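Local coordinates for protein zebrafish RNase5 (Danio rerio, PDB 3LJE) that probably cleaves RNA as a secreted member of the pancreatic ribonuclease family, in the subfamily that also includes the angiogenins, at residues D44-E47 / V48-F51. Residues are numbered along the deposited sequence; the frame is centred on the assembly and turned at random. Where two conformers were deposited one is given.
With SO4 (sulfate ion), chain C.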
loop_
_atom_site.group_PDB
_atom_site.type_symbol
_atom_site.label_atom_id
_atom_site.label_comp_id
_atom_site.label_asym_id
_atom_site.label_seq_id
_atom_site.Cartn_x
_atom_site.Cartn_y
_atom_site.Cartn_z
ATOM N N ASP A 44 -17.560 1.402 -2.475
ATOM C CA ASP A 44 -17.303 2.793 -2.145
ATOM C C ASP A 44 -15.824 3.124 -2.538
ATOM O O ASP A 44 -14.963 2.237 -2.630
ATOM C CB ASP A 44 -17.507 3.066 -0.646
ATOM C CG ASP A 44 -18.871 2.521 -0.115
ATOM O OD1 ASP A 44 -19.894 2.705 -0.840
ATOM O OD2 ASP A 44 -18.894 1.924 1.013
ATOM N N CYS A 45 -15.603 4.397 -2.817
ATOM C CA CYS A 45 -14.301 4.929 -3.191
ATOM C C CYS A 45 -13.496 4.925 -1.926
ATOM O O CYS A 45 -13.944 5.415 -0.890
ATOM C CB CYS A 45 -14.420 6.371 -3.645
ATOM S SG CYS A 45 -15.386 6.598 -5.192
ATOM N N LYS A 46 -12.321 4.313 -1.995
ATOM C CA LYS A 46 -11.441 4.297 -0.842
ATOM C C LYS A 46 -10.880 5.751 -0.708
ATOM O O LYS A 46 -10.486 6.450 -1.677
ATOM C CB LYS A 46 -10.362 3.234 -1.113
ATOM C CG LYS A 46 -9.451 3.104 0.066
ATOM C CD LYS A 46 -8.504 1.887 -0.064
ATOM C CE LYS A 46 -7.474 1.856 1.095
ATOM N NZ LYS A 46 -6.481 0.743 0.924
ATOM N N GLU A 47 -10.884 6.243 0.527
ATOM C CA GLU A 47 -10.429 7.603 0.797
ATOM C C GLU A 47 -8.929 7.857 0.530
ATOM O O GLU A 47 -8.572 8.894 -0.011
ATOM C CB GLU A 47 -10.713 7.927 2.304
ATOM C CG GLU A 47 -12.104 7.989 2.642
ATOM C CD GLU A 47 -12.757 9.320 2.213
ATOM O OE1 GLU A 47 -13.992 9.397 2.313
ATOM O OE2 GLU A 47 -12.071 10.279 1.810
ATOM N N VAL A 48 -8.071 6.938 0.957
ATOM C CA VAL A 48 -6.580 7.210 0.864
ATOM C C VAL A 48 -5.892 5.899 0.575
ATOM O O VAL A 48 -6.201 4.854 1.183
ATOM C CB VAL A 48 -6.016 8.007 2.058
ATOM C CG1 VAL A 48 -4.504 8.114 1.957
ATOM C CG2 VAL A 48 -6.640 9.402 2.129
ATOM N N ASN A 49 -4.931 5.880 -0.384
ATOM C CA ASN A 49 -4.246 4.618 -0.560
ATOM C C ASN A 49 -2.840 4.957 -1.075
ATOM O O ASN A 49 -2.659 5.620 -2.117
ATOM C CB ASN A 49 -4.971 3.763 -1.626
ATOM C CG ASN A 49 -4.339 2.390 -1.778
ATOM O OD1 ASN A 49 -4.669 1.468 -1.026
ATOM N ND2 ASN A 49 -3.362 2.260 -2.726
ATOM N N THR A 50 -1.855 4.477 -0.326
ATOM C CA THR A 50 -0.517 4.718 -0.762
ATOM C C THR A 50 0.116 3.546 -1.512
ATOM O O THR A 50 0.102 2.390 -1.062
ATOM C CB THR A 50 0.350 5.017 0.558
ATOM O OG1 THR A 50 -0.255 6.141 1.157
ATOM C CG2 THR A 50 1.920 5.217 0.207
ATOM N N PHE A 51 0.849 3.896 -2.580
ATOM C CA PHE A 51 1.656 2.933 -3.314
ATOM C C PHE A 51 3.150 3.171 -3.010
ATOM O O PHE A 51 3.655 4.285 -3.196
ATOM C CB PHE A 51 1.444 3.135 -4.842
ATOM C CG PHE A 51 0.026 2.822 -5.241
ATOM C CD1 PHE A 51 -0.329 1.455 -5.490
ATOM C CD2 PHE A 51 -0.942 3.851 -5.337
ATOM C CE1 PHE A 51 -1.703 1.146 -5.841
ATOM C CE2 PHE A 51 -2.271 3.531 -5.711
ATOM C CZ PHE A 51 -2.635 2.195 -5.952
HETATM S S SO4 C . -4.488 -1.646 4.187
HETATM O O1 SO4 C . -4.306 -0.197 4.828
HETATM O O2 SO4 C . -3.200 -2.528 4.192
HETATM O O3 SO4 C . -5.596 -2.371 4.938
HETATM O O4 SO4 C . -5.007 -1.347 2.721
#
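Lys-46 and Asn-49 reach each other across a change of backbone shape, their CA atoms 7.2 Å apart. The chain is extended at Lys-46, kinks at Glu-47 and straightens again from Val-48 as strand 48-52 begins. Backbone hydrogen bonds of Glu-47, Asn-49 and Phe-51 pair it antiparallel with strand 80-89.

The lysine chain is fully extended and runs forward past the kink to the start of the strand. With CG anti to the backbone N (chi1 -177°), it passes the carbonyl of Val-48, whose O lies 3.3 Å from Lys-46 CE. Its ammonium then meets the amide of Asn-49: NZ donates to OD1 at 2.8 Å, in the carbonyl plane and on a lone pair, with a C=O...N angle of 143°. Here the sequence Cys-Lys-x-x-Asn-Thr-Phe is the signature of the pancreatic ribonuclease family, and in relatives its lysine belongs to the active site. Consistent with that role, Lys-46 NZ also donates to O4 of a sulfate at 3.1 Å, an anion held as well by His-18 and the backbone N of Tyr-119.

Asn-49 probably acts from the second shell, helping to position the ammonium. Its own amide is held at both ends, OD1 by the lysine and ND2 by the backbone O of Gln-17, with ND2 also 3.3 Å above one face of the Phe-51 ring, offset toward the rim. A methionine in place of Lys-46 would probably leave Asn-49 OD1 without this donor and the sulfate with one positive charge fewer. Glu-47, with CG anti to its carbonyl carbon, leads away from the strand.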